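Local atomic coordinates of esterase Rv0045c (Mycobacterium tuberculosis, PDB entry 6WYN), a protein that hydrolyses carboxylic esters as a monomeric serine esterase, with highest activity on short, straight-chain alkyl esters and a probable role in ester or lipid metabolism. Residues N52-V58 and D99-G104; G71-A75 and G118-W122; R84-G90 and A148-M154; A111-P115 and N133-L137; Y128-L132 and T255-F259. All blocks are in the same frame, centred on the assembly; numbering follows the deposited sequence.

Contact 1. Residues N52-V58 and D99-G104; sequences NAEQAGV and DTVIVG
Asn52 and Thr100 bring helices 49-55 and 99-105 closest together, their CA atoms 4.6 Å apart, while Ala56 and Gly104 hold the other end at 5.2 Å between CA atoms. Just beyond, the first helix closes in a Schellman motif: Gly57 has positive phi, Gly57 N binds Glu54 O, and Val58 N reaches back to Ala53 O. This turn folds Val58 onto the neighbouring helix. Thr100 has the largest share of the contact. Its OG1 donates to Gln55 OE1 at 2.7 Å, in the carbonyl plane and on a lone pair. Gln55 gets there with CG anti to the backbone N (chi1 -173°) and a chain extended beyond it. In this alpha/beta hydrolase the helix pair lies outside the central sheet: Ile102 and Val103 lean on Trp78 of strand 73-78, and Val101 rests on Phe87 of strand 85-88. The methyl CG2 of Thr100 turns from the polar end toward Ala56, 3.8 Å from its CB. Val103 CG1 rests against both Ala53 CB (3.8 Å) and Val58 CG2 (4.0 Å). Gly104 has only its CA to offer, and Ala56 CB sits 3.8 Å from that atom.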
# COMPACT_ATOMS: atom_id res chain seq x y z
N ASN A 52 10.43 -12.60 6.19
CA ASN A 52 9.61 -11.51 6.78
C ASN A 52 9.63 -11.61 8.30
O ASN A 52 9.76 -10.53 8.95
CB ASN A 52 8.17 -11.48 6.26
CG ASN A 52 8.11 -11.32 4.76
OD1 ASN A 52 7.97 -12.33 4.07
ND2 ASN A 52 8.28 -10.11 4.25
N ALA A 53 9.48 -12.79 8.88
CA ALA A 53 9.57 -12.93 10.35
C ALA A 53 10.96 -12.43 10.86
O ALA A 53 10.98 -11.70 11.81
CB ALA A 53 9.29 -14.35 10.78
N GLU A 54 12.06 -12.80 10.22
CA GLU A 54 13.43 -12.36 10.60
C GLU A 54 13.52 -10.82 10.47
O GLU A 54 13.87 -10.15 11.45
CB GLU A 54 14.39 -13.15 9.70
CG GLU A 54 15.87 -12.81 9.83
CD GLU A 54 16.76 -13.41 8.73
OE1 GLU A 54 18.01 -13.43 8.91
OE2 GLU A 54 16.22 -13.84 7.67
N GLN A 55 13.11 -10.23 9.35
CA GLN A 55 13.09 -8.75 9.19
C GLN A 55 12.26 -8.10 10.31
O GLN A 55 12.64 -7.01 10.76
CB GLN A 55 12.63 -8.36 7.79
CG GLN A 55 12.74 -6.88 7.50
CD GLN A 55 12.29 -6.53 6.09
OE1 GLN A 55 11.22 -6.93 5.60
NE2 GLN A 55 13.08 -5.69 5.44
N ALA A 56 11.19 -8.74 10.77
CA ALA A 56 10.35 -8.16 11.83
C ALA A 56 10.97 -8.45 13.20
O ALA A 56 10.41 -7.96 14.19
CB ALA A 56 8.94 -8.69 11.76
N GLY A 57 11.99 -9.32 13.27
CA GLY A 57 12.63 -9.70 14.55
C GLY A 57 11.67 -10.49 15.42
O GLY A 57 11.58 -10.24 16.61
N VAL A 58 10.88 -11.39 14.83
CA VAL A 58 9.94 -12.23 15.63
C VAL A 58 10.27 -13.68 15.30
O VAL A 58 10.81 -13.94 14.19
CB VAL A 58 8.46 -11.93 15.37
CG1 VAL A 58 8.09 -10.51 15.78
CG2 VAL A 58 8.08 -12.22 13.93
N ASP A 99 3.79 -7.77 4.33
CA ASP A 99 4.07 -9.09 4.96
C ASP A 99 4.83 -8.91 6.29
O ASP A 99 4.48 -9.53 7.30
CB ASP A 99 4.84 -9.99 3.99
CG ASP A 99 4.06 -10.50 2.78
OD1 ASP A 99 2.81 -10.20 2.69
OD2 ASP A 99 4.72 -11.16 1.93
N THR A 100 5.88 -8.10 6.28
CA THR A 100 6.78 -7.98 7.45
C THR A 100 5.98 -7.34 8.55
O THR A 100 5.97 -7.89 9.66
CB THR A 100 8.09 -7.26 7.13
OG1 THR A 100 8.82 -8.05 6.19
CG2 THR A 100 8.91 -7.04 8.39
N VAL A 101 5.30 -6.24 8.26
CA VAL A 101 4.49 -5.54 9.28
C VAL A 101 3.43 -6.51 9.85
O VAL A 101 3.18 -6.52 11.06
CB VAL A 101 3.89 -4.24 8.71
CG1 VAL A 101 2.77 -3.70 9.55
CG2 VAL A 101 4.95 -3.17 8.50
N ILE A 102 2.71 -7.20 8.98
CA ILE A 102 1.59 -8.06 9.43
C ILE A 102 2.17 -9.21 10.29
O ILE A 102 1.61 -9.47 11.32
CB ILE A 102 0.76 -8.50 8.22
CG1 ILE A 102 -0.01 -7.27 7.74
CG2 ILE A 102 -0.17 -9.65 8.56
CD1 ILE A 102 -0.78 -7.53 6.49
N VAL A 103 3.26 -9.81 9.88
CA VAL A 103 3.89 -10.95 10.62
C VAL A 103 4.35 -10.42 11.98
O VAL A 103 4.04 -11.04 13.02
CB VAL A 103 5.01 -11.58 9.77
CG1 VAL A 103 5.95 -12.51 10.57
CG2 VAL A 103 4.39 -12.37 8.64
N GLY A 104 5.00 -9.26 12.02
CA GLY A 104 5.43 -8.65 13.29
C GLY A 104 4.30 -8.25 14.19
O GLY A 104 4.44 -8.35 15.45

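Contact 2. Residues G71-A75 and G118-W122; sequences GAISA and GHSAW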
# COMPACT_ATOMS: atom_id res chain seq x y z
N GLY A 71 -14.48 -10.87 -7.12
CA GLY A 71 -14.57 -10.17 -8.40
C GLY A 71 -13.25 -9.56 -8.75
O GLY A 71 -12.25 -10.30 -8.79
N ALA A 72 -13.27 -8.23 -8.95
CA ALA A 72 -12.12 -7.41 -9.39
C ALA A 72 -10.98 -7.28 -8.34
O ALA A 72 -9.86 -6.86 -8.76
CB ALA A 72 -12.64 -6.05 -9.79
N ILE A 73 -11.22 -7.63 -7.08
CA ILE A 73 -10.26 -7.41 -5.94
C ILE A 73 -9.74 -8.76 -5.41
O ILE A 73 -10.55 -9.59 -4.97
CB ILE A 73 -10.92 -6.63 -4.80
CG1 ILE A 73 -11.41 -5.27 -5.30
CG2 ILE A 73 -9.93 -6.48 -3.63
CD1 ILE A 73 -10.35 -4.48 -6.02
N SER A 74 -8.41 -8.90 -5.38
CA SER A 74 -7.69 -9.98 -4.67
C SER A 74 -7.11 -9.40 -3.37
O SER A 74 -6.87 -8.17 -3.32
CB SER A 74 -6.64 -10.56 -5.56
OG SER A 74 -6.23 -11.80 -5.02
N ALA A 75 -6.93 -10.23 -2.34
CA ALA A 75 -6.37 -9.79 -1.06
C ALA A 75 -5.69 -10.99 -0.41
O ALA A 75 -5.97 -12.17 -0.83
CB ALA A 75 -7.41 -9.19 -0.16
N GLY A 118 -1.10 -6.30 -8.04
CA GLY A 118 -1.05 -7.63 -7.43
C GLY A 118 -1.81 -8.61 -8.30
O GLY A 118 -1.47 -8.69 -9.50
N HIS A 119 -2.85 -9.25 -7.75
CA HIS A 119 -3.75 -10.15 -8.52
C HIS A 119 -5.09 -9.46 -8.77
O HIS A 119 -5.99 -10.14 -9.24
CB HIS A 119 -3.93 -11.46 -7.78
CG HIS A 119 -2.64 -12.22 -7.67
ND1 HIS A 119 -2.46 -13.50 -8.24
CD2 HIS A 119 -1.47 -11.89 -7.08
CE1 HIS A 119 -1.23 -13.92 -7.97
NE2 HIS A 119 -0.61 -12.95 -7.24
N SER A 120 -5.25 -8.19 -8.41
CA SER A 120 -6.55 -7.50 -8.66
C SER A 120 -6.64 -7.16 -10.17
O SER A 120 -5.60 -6.93 -10.80
CB SER A 120 -6.74 -6.32 -7.78
OG SER A 120 -7.08 -6.66 -6.45
N ALA A 121 -7.84 -7.14 -10.73
CA ALA A 121 -8.07 -6.87 -12.18
C ALA A 121 -7.46 -5.50 -12.57
O ALA A 121 -7.53 -4.54 -11.78
CB ALA A 121 -9.55 -6.92 -12.50
N TRP A 122 -6.86 -5.44 -13.74
CA TRP A 122 -6.51 -4.17 -14.41
C TRP A 122 -7.77 -3.50 -14.97
O TRP A 122 -8.87 -4.10 -14.99
CB TRP A 122 -5.47 -4.40 -15.50
CG TRP A 122 -4.10 -4.76 -15.02
CD1 TRP A 122 -3.72 -5.14 -13.77
CD2 TRP A 122 -2.92 -4.80 -15.84
NE1 TRP A 122 -2.39 -5.41 -13.76
CE2 TRP A 122 -1.86 -5.19 -15.01
CE3 TRP A 122 -2.64 -4.50 -17.18
CZ2 TRP A 122 -0.56 -5.36 -15.48
CZ3 TRP A 122 -1.34 -4.60 -17.63
CH2 TRP A 122 -0.32 -5.06 -16.80
O HOH W 1 -9.42 -4.33 -9.82
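Ala72 and Ser74, at the start of strand 73-78, bind the loop 118-122 that follows strand 109-112 in the alpha/beta hydrolase sheet. Two bonds cross, one to backbone and one to a side chain. Ala121 N donates to Ala72 O at 2.8 Å, tilted 25° from the carbonyl plane. The same oxygen accepts a second hydrogen bond, from a water 2.8 Å away. That water also donates to Ala121 O, bridging the two alanines. One residue before Ala121, Ser120 replaces the backbone with its hydroxyl: Ser74 N donates to Ser120 OG at 2.8 Å, with an N-H...O angle of 164°. The hydroxyl is also hydrogen-bonded to Asp113 O, so OG ties the strand start to Asp113, next to strand 109-112. Placed beside its own backbone N (chi1 -76°), OG lies 3.3 Å from Ile73 CA. Ser74 OG itself looks to strand 65-70, where Arg67 NH2 and Val68 O are its partners. The loop has a further anchor in His119 N, which is bonded to Asp113 OD2. Apolar contact is slight: Ala72 CB and Ala121 CB meet at 4.2 Å, and His119 CB lies 3.6 Å from Ser74 CB.

Contact 3. Residues R84-G90 and A148-M154; sequences RVIFLHG and AEFVVGM
Ile86 and Val152 alternate donor and acceptor between strands 85-88 and 150-154, which run side by side with only 13° between their directions. Ile86 N donates to Phe150 O at 3.0 Å and Val152 N to Ile86 O at 2.8 Å; Leu88 N and Met154 N continue the ladder to Val152 O and Leu88 O. CA-H groups fill the intervals, as where Phe87 CA lies 3.1 Å from Val152 O. One face of the pair carries Val85, Phe87, Phe150 and Val152. There the Phe87 ring lies alongside Val152, its CD2 3.6 Å from CB. The other face carries Ile86, Leu88 and Val151: Ile86 CG1 packs on Ala148 CB, and Leu88 CD1 comes 4.1 Å from Val151 CG1. These are central parallel strands of the alpha/beta hydrolase fold, and strand 150-154 runs straight into the nucleophile elbow, where Ser155 is probably the nucleophile. Met154 bends at chi2 (-110°), which brings SD 3.7 Å from Gly90 CA and near His310, an inferred catalytic residue. Just past the C-terminal end of strand 85-88, His89 ND1 donates to Gly90 O at 2.7 Å, the oxygen lying in the ring plane. NE2 is hydrogen-bonded to Leu114 N, so the imidazole is held at both nitrogens. Helix 156-167 covers Leu88 and Val151, while helix 99-105 covers Phe87. At the far end Arg84 NH1 forms a salt bridge with Glu107, and NH2 lies near Phe150 CE1.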
# COMPACT_ATOMS: atom_id res chain seq x y z
N ARG A 84 -8.84 -7.67 11.96
CA ARG A 84 -8.90 -6.46 12.80
C ARG A 84 -8.42 -5.22 12.01
O ARG A 84 -8.90 -4.12 12.30
CB ARG A 84 -7.97 -6.58 14.02
CG ARG A 84 -8.48 -7.34 15.23
CD ARG A 84 -7.62 -7.03 16.47
NE ARG A 84 -7.94 -5.74 17.07
CZ ARG A 84 -7.28 -5.14 18.07
NH1 ARG A 84 -6.21 -5.71 18.61
NH2 ARG A 84 -7.69 -3.96 18.51
N VAL A 85 -7.49 -5.38 11.05
CA VAL A 85 -6.87 -4.24 10.34
C VAL A 85 -6.91 -4.50 8.85
O VAL A 85 -6.62 -5.62 8.43
CB VAL A 85 -5.41 -4.06 10.79
CG1 VAL A 85 -4.83 -2.79 10.22
CG2 VAL A 85 -5.31 -4.09 12.32
N ILE A 86 -7.23 -3.48 8.11
CA ILE A 86 -7.08 -3.46 6.64
C ILE A 86 -5.85 -2.65 6.26
O ILE A 86 -5.72 -1.53 6.75
CB ILE A 86 -8.36 -2.88 6.02
CG1 ILE A 86 -9.61 -3.65 6.45
CG2 ILE A 86 -8.21 -2.83 4.53
CD1 ILE A 86 -10.89 -2.85 6.27
N PHE A 87 -5.03 -3.18 5.36
CA PHE A 87 -3.82 -2.50 4.85
C PHE A 87 -4.00 -2.27 3.35
O PHE A 87 -4.39 -3.25 2.65
CB PHE A 87 -2.59 -3.37 5.12
CG PHE A 87 -2.19 -3.49 6.56
CD1 PHE A 87 -2.68 -4.51 7.35
CD2 PHE A 87 -1.26 -2.61 7.11
CE1 PHE A 87 -2.28 -4.66 8.68
CE2 PHE A 87 -0.90 -2.72 8.44
CZ PHE A 87 -1.39 -3.75 9.21
N LEU A 88 -3.71 -1.06 2.89
CA LEU A 88 -3.76 -0.67 1.47
C LEU A 88 -2.39 -0.16 1.06
O LEU A 88 -1.97 0.88 1.58
CB LEU A 88 -4.85 0.38 1.27
CG LEU A 88 -6.22 -0.01 1.83
CD1 LEU A 88 -7.25 1.06 1.54
CD2 LEU A 88 -6.74 -1.29 1.17
N HIS A 89 -1.74 -0.86 0.14
CA HIS A 89 -0.40 -0.50 -0.40
C HIS A 89 -0.40 0.76 -1.28
O HIS A 89 -1.46 1.36 -1.60
CB HIS A 89 0.11 -1.70 -1.19
CG HIS A 89 -0.71 -1.99 -2.41
ND1 HIS A 89 -0.55 -1.27 -3.58
CD2 HIS A 89 -1.64 -2.95 -2.65
CE1 HIS A 89 -1.39 -1.78 -4.49
NE2 HIS A 89 -2.03 -2.82 -3.95
N GLY A 90 0.79 1.13 -1.72
CA GLY A 90 0.98 2.32 -2.58
C GLY A 90 0.90 2.00 -4.07
O GLY A 90 0.88 0.81 -4.50
N ALA A 148 -13.20 -4.82 10.92
CA ALA A 148 -11.90 -4.14 11.07
C ALA A 148 -12.16 -2.63 11.24
O ALA A 148 -12.46 -1.95 10.24
CB ALA A 148 -10.99 -4.42 9.89
N GLU A 149 -12.04 -2.14 12.46
CA GLU A 149 -12.07 -0.68 12.77
C GLU A 149 -10.93 0.07 12.04
O GLU A 149 -11.27 1.10 11.42
CB GLU A 149 -11.98 -0.45 14.27
CG GLU A 149 -13.29 -0.76 15.00
CD GLU A 149 -13.14 -1.31 16.42
OE1 GLU A 149 -12.03 -1.81 16.76
OE2 GLU A 149 -14.14 -1.26 17.17
N PHE A 150 -9.68 -0.44 12.05
CA PHE A 150 -8.44 0.29 11.65
C PHE A 150 -8.08 0.05 10.18
O PHE A 150 -8.00 -1.10 9.73
CB PHE A 150 -7.25 -0.11 12.55
CG PHE A 150 -7.64 -0.19 14.00
CD1 PHE A 150 -8.26 -1.33 14.51
CD2 PHE A 150 -7.51 0.91 14.84
CE1 PHE A 150 -8.69 -1.40 15.83
CE2 PHE A 150 -7.93 0.84 16.17
CZ PHE A 150 -8.51 -0.30 16.66
N VAL A 151 -7.79 1.12 9.45
CA VAL A 151 -7.26 1.06 8.07
C VAL A 151 -5.93 1.78 8.02
O VAL A 151 -5.86 2.94 8.39
CB VAL A 151 -8.26 1.63 7.05
CG1 VAL A 151 -7.77 1.47 5.63
CG2 VAL A 151 -9.60 0.96 7.26
N VAL A 152 -4.93 1.06 7.55
CA VAL A 152 -3.58 1.58 7.30
C VAL A 152 -3.41 1.63 5.80
O VAL A 152 -3.52 0.57 5.18
CB VAL A 152 -2.53 0.67 7.93
CG1 VAL A 152 -1.13 1.18 7.67
CG2 VAL A 152 -2.83 0.46 9.40
N GLY A 153 -3.08 2.81 5.27
CA GLY A 153 -2.88 2.99 3.84
C GLY A 153 -1.61 3.75 3.56
O GLY A 153 -1.43 4.87 4.13
N MET A 154 -0.82 3.26 2.63
CA MET A 154 0.40 3.99 2.20
C MET A 154 0.16 4.69 0.85
O MET A 154 -0.35 4.06 -0.11
CB MET A 154 1.58 3.02 2.10
CG MET A 154 2.86 3.71 1.77
SD MET A 154 3.31 3.25 0.09
CE MET A 154 4.80 4.20 -0.17

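Contact 4. Residues A111-P115 and N133-L137; sequences AVDLP and NSETL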
# COMPACT_ATOMS: atom_id res chain seq x y z
N ALA A 111 -4.83 -7.60 3.70
CA ALA A 111 -3.97 -6.76 2.85
C ALA A 111 -4.50 -6.87 1.41
O ALA A 111 -4.42 -7.92 0.78
CB ALA A 111 -2.53 -7.17 3.00
N VAL A 112 -5.06 -5.76 0.97
CA VAL A 112 -5.77 -5.80 -0.32
C VAL A 112 -4.88 -5.40 -1.49
O VAL A 112 -4.06 -4.54 -1.31
CB VAL A 112 -6.98 -4.87 -0.27
CG1 VAL A 112 -7.77 -4.95 -1.54
CG2 VAL A 112 -7.88 -5.17 0.92
N ASP A 113 -5.06 -6.08 -2.62
CA ASP A 113 -4.45 -5.61 -3.90
C ASP A 113 -5.37 -4.54 -4.49
O ASP A 113 -6.53 -4.85 -4.74
CB ASP A 113 -4.22 -6.74 -4.90
CG ASP A 113 -3.10 -7.73 -4.57
OD1 ASP A 113 -2.10 -7.30 -3.94
OD2 ASP A 113 -3.21 -8.94 -4.96
N LEU A 114 -4.90 -3.31 -4.61
CA LEU A 114 -5.64 -2.22 -5.24
C LEU A 114 -5.90 -2.62 -6.70
O LEU A 114 -5.10 -3.29 -7.31
CB LEU A 114 -4.85 -0.91 -5.16
CG LEU A 114 -4.66 -0.29 -3.78
CD1 LEU A 114 -3.91 1.00 -3.96
CD2 LEU A 114 -5.98 -0.07 -3.02
N PRO A 115 -6.99 -2.13 -7.31
CA PRO A 115 -7.17 -2.26 -8.76
C PRO A 115 -5.86 -1.93 -9.46
O PRO A 115 -5.10 -1.00 -9.09
CB PRO A 115 -8.28 -1.26 -9.05
CG PRO A 115 -9.08 -1.27 -7.81
CD PRO A 115 -8.10 -1.43 -6.66
N ASN A 133 -10.97 3.43 -6.73
CA ASN A 133 -10.44 2.32 -5.88
C ASN A 133 -11.40 2.08 -4.76
O ASN A 133 -11.79 0.92 -4.55
CB ASN A 133 -9.07 2.61 -5.26
CG ASN A 133 -8.02 2.69 -6.28
OD1 ASN A 133 -8.23 2.29 -7.43
ND2 ASN A 133 -6.88 3.25 -5.91
N SER A 134 -11.82 3.15 -4.09
CA SER A 134 -12.78 3.11 -2.97
C SER A 134 -14.13 2.52 -3.42
O SER A 134 -14.73 1.77 -2.67
CB SER A 134 -12.93 4.48 -2.40
OG SER A 134 -13.62 4.43 -1.16
N GLU A 135 -14.66 2.93 -4.56
CA GLU A 135 -15.96 2.41 -5.07
C GLU A 135 -15.88 0.89 -5.29
O GLU A 135 -16.75 0.20 -4.86
CB GLU A 135 -16.32 3.10 -6.40
CG GLU A 135 -16.78 4.53 -6.25
CD GLU A 135 -18.17 4.75 -5.68
OE1 GLU A 135 -18.62 5.92 -5.67
OE2 GLU A 135 -18.83 3.76 -5.24
N THR A 136 -14.85 0.39 -5.94
CA THR A 136 -14.62 -1.06 -6.13
C THR A 136 -14.49 -1.75 -4.75
O THR A 136 -15.15 -2.80 -4.50
CB THR A 136 -13.43 -1.24 -7.06
OG1 THR A 136 -13.57 -0.44 -8.24
CG2 THR A 136 -13.20 -2.70 -7.41
N LEU A 137 -13.73 -1.16 -3.81
CA LEU A 137 -13.29 -1.87 -2.58
C LEU A 137 -14.40 -1.94 -1.56
O LEU A 137 -14.42 -2.93 -0.87
CB LEU A 137 -12.04 -1.22 -1.97
CG LEU A 137 -10.72 -1.59 -2.64
CD1 LEU A 137 -9.64 -0.57 -2.32
CD2 LEU A 137 -10.28 -2.95 -2.18
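Leu137 reaches from helix 130-144 into the angle between Val112 and Leu114. Its CB leads off toward the strand, and CG stands anti to the carbonyl carbon (chi1 -80°), which turns both methyls to the sheet side. The branches then part. CD1 meets Leu114 CD2 at 3.8 Å, the two leucine side chains crossing at about a right angle. CD2 goes to Val112 CG1 at only 3.3 Å, a tight fit for two methyls, as the side chains slide past one another in opposite directions. One helical turn earlier, Asn133 meets Pro115: its OD1 lies 3.7 Å from CG and 3.8 Å from CD of the proline ring. The amide nitrogen looks elsewhere, with weak bonds to Tyr128 O and Thr160 OG1. Thr136 CG2 adds a looser touch at 4.4 Å from Pro115 CG. The contact is van der Waals packing without a hydrogen bond between the two segments. It packs the helix of a beta-alpha-beta crossover onto the strand that leads into it: strand 109-112 precedes helix 130-144, and strand 150-154 follows on the far side of strand 85-88. Ile73 of strand 73-78 closes in beside Val112, Pro115 and Thr136, while Ser134 points away from the strand and touches helix 156-167.

Contact 5. Residues Y128-L132 and T255-F259; sequences YSPQL and TFGDF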
# COMPACT_ATOMS: atom_id res chain seq x y z
N TYR A 128 -6.59 4.41 -11.57
CA TYR A 128 -6.54 3.85 -10.21
C TYR A 128 -6.64 5.01 -9.21
O TYR A 128 -5.86 5.04 -8.24
CB TYR A 128 -5.29 2.99 -10.20
CG TYR A 128 -5.30 2.00 -11.32
CD1 TYR A 128 -6.28 1.03 -11.38
CD2 TYR A 128 -4.34 2.01 -12.32
CE1 TYR A 128 -6.30 0.09 -12.40
CE2 TYR A 128 -4.33 1.05 -13.33
CZ TYR A 128 -5.34 0.09 -13.37
OH TYR A 128 -5.43 -0.84 -14.38
N SER A 129 -7.63 5.89 -9.42
CA SER A 129 -7.90 7.07 -8.57
C SER A 129 -8.29 6.50 -7.24
O SER A 129 -8.93 5.44 -7.21
CB SER A 129 -8.99 8.04 -9.10
OG SER A 129 -10.32 7.56 -8.77
N PRO A 130 -8.00 7.22 -6.13
CA PRO A 130 -8.52 6.85 -4.83
C PRO A 130 -10.03 6.67 -4.84
O PRO A 130 -10.53 5.80 -4.16
CB PRO A 130 -8.13 8.04 -3.94
CG PRO A 130 -6.91 8.63 -4.61
CD PRO A 130 -7.13 8.41 -6.09
N GLN A 131 -10.76 7.57 -5.53
CA GLN A 131 -12.24 7.55 -5.58
C GLN A 131 -12.77 6.25 -6.23
O GLN A 131 -13.77 5.70 -5.70
CB GLN A 131 -12.72 8.78 -6.35
CG GLN A 131 -12.53 10.09 -5.58
CD GLN A 131 -11.22 10.88 -5.49
OE1 GLN A 131 -10.10 10.53 -5.96
NE2 GLN A 131 -11.38 12.04 -4.84
N LEU A 132 -12.23 5.88 -7.38
CA LEU A 132 -12.55 4.65 -8.18
C LEU A 132 -12.16 3.40 -7.33
O LEU A 132 -12.99 2.47 -7.14
CB LEU A 132 -11.83 4.74 -9.54
CG LEU A 132 -12.43 5.78 -10.53
CD1 LEU A 132 -11.63 6.04 -11.85
CD2 LEU A 132 -13.86 5.40 -10.85
N THR A 255 -2.96 7.37 -14.91
CA THR A 255 -3.70 8.53 -14.28
C THR A 255 -4.15 8.32 -12.81
O THR A 255 -4.56 7.18 -12.56
CB THR A 255 -4.90 8.79 -15.18
OG1 THR A 255 -5.16 10.16 -15.02
CG2 THR A 255 -6.10 8.00 -14.76
N PHE A 256 -4.13 9.36 -11.96
CA PHE A 256 -4.62 9.30 -10.55
C PHE A 256 -6.00 9.98 -10.51
O PHE A 256 -6.78 9.71 -11.44
CB PHE A 256 -3.63 9.97 -9.60
CG PHE A 256 -2.30 9.28 -9.48
CD1 PHE A 256 -1.24 9.61 -10.32
CD2 PHE A 256 -2.09 8.30 -8.53
CE1 PHE A 256 -0.02 8.97 -10.20
CE2 PHE A 256 -0.87 7.66 -8.41
CZ PHE A 256 0.17 8.00 -9.25
N GLY A 257 -6.31 10.83 -9.51
CA GLY A 257 -7.62 11.51 -9.62
C GLY A 257 -8.26 12.29 -8.48
O GLY A 257 -8.25 11.70 -7.41
N ASP A 258 -8.77 13.53 -8.71
CA ASP A 258 -9.58 14.38 -7.76
C ASP A 258 -8.98 14.67 -6.38
O ASP A 258 -8.73 13.70 -5.63
CB ASP A 258 -11.03 13.90 -7.69
CG ASP A 258 -11.95 14.83 -6.91
OD1 ASP A 258 -11.84 16.06 -7.11
OD2 ASP A 258 -12.77 14.32 -6.13
N PHE A 259 -8.88 15.96 -5.97
CA PHE A 259 -8.22 16.14 -4.66
C PHE A 259 -8.99 17.18 -3.81
O PHE A 259 -9.09 17.01 -2.59
CB PHE A 259 -6.74 16.45 -4.95
CG PHE A 259 -5.89 15.29 -5.45
CD1 PHE A 259 -5.27 14.42 -4.57
CD2 PHE A 259 -5.62 15.13 -6.80
CE1 PHE A 259 -4.45 13.38 -5.03
CE2 PHE A 259 -4.79 14.11 -7.25
CZ PHE A 259 -4.22 13.22 -6.37
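Ser129 OG accepts the N-H of Leu132 at 2.9 Å and nearly straight, at 169°, in a residue that also touches Phe256 and Gly257 of the passing loop 255-259. This is the N-cap of helix 130-144. OG stands between the backbone N and the carbonyl carbon (chi1 82°), within reach of Leu132 N, while CB, whose place the backbone sets, lies 3.6 Å from Phe256 O and 3.8 Å from Gly257 CA. The two segments run in nearly the same direction here. Next, Pro130 CD lies 3.7 Å from Gly257 O. Gln131 bends at chi2, and its side chain crosses that of Asp258 at about a right angle, their amide and carboxylate planes 41° apart. As modelled, NE2 donates to Asp258 O at 3.2 Å, but from above the carbonyl plane and not on a lone pair. The modelled OE1 faces Gly257 O at 2.6 Å; both are acceptors, so the placing of the amide is doubtful, and the bond from NE2 with it. Tyr128 stands outside this polar patch, with its OH bonded to Asp251 and to the backbone of Arg123. Loop 255-259 leads into helix 260-268, and Phe256 and Phe259 turn to helix 182-200, probably part of the cap inserted into the alpha/beta fold. The side chains of Phe256 and His188, which affects substrate selectivity, are about 5 Å apart at their nearest atoms. The helix start is thus secured by its own serine, whereas the one bond between the segments is long and depends on how the amide is turned; the rest is mostly van der Waals packing, and the buried Gly257 N has no partner in the model.

From the N terminus, contact 1 joins helix 49-55 to helix 99-105, closing a loop that includes strands 65-70, 73-78 and 85-88. Contacts 2 and 3 open within that loop and close beyond it, so both cross contact 1 and also each other. Contact 4 falls entirely between the two strands of contact 3, yet crosses contact 2; contacts 2, 4 and 3 meet on the neighbouring strands 73-78, 109-112 and 85-88 of one sheet. Contact 5 opens at the head of helix 130-144, shared with contact 4, crosses contacts 3 and 4, and closes the longest loop, tying the sheet's crossover helix to the region before helix 260-268, about 31 Å between centres from contact 1.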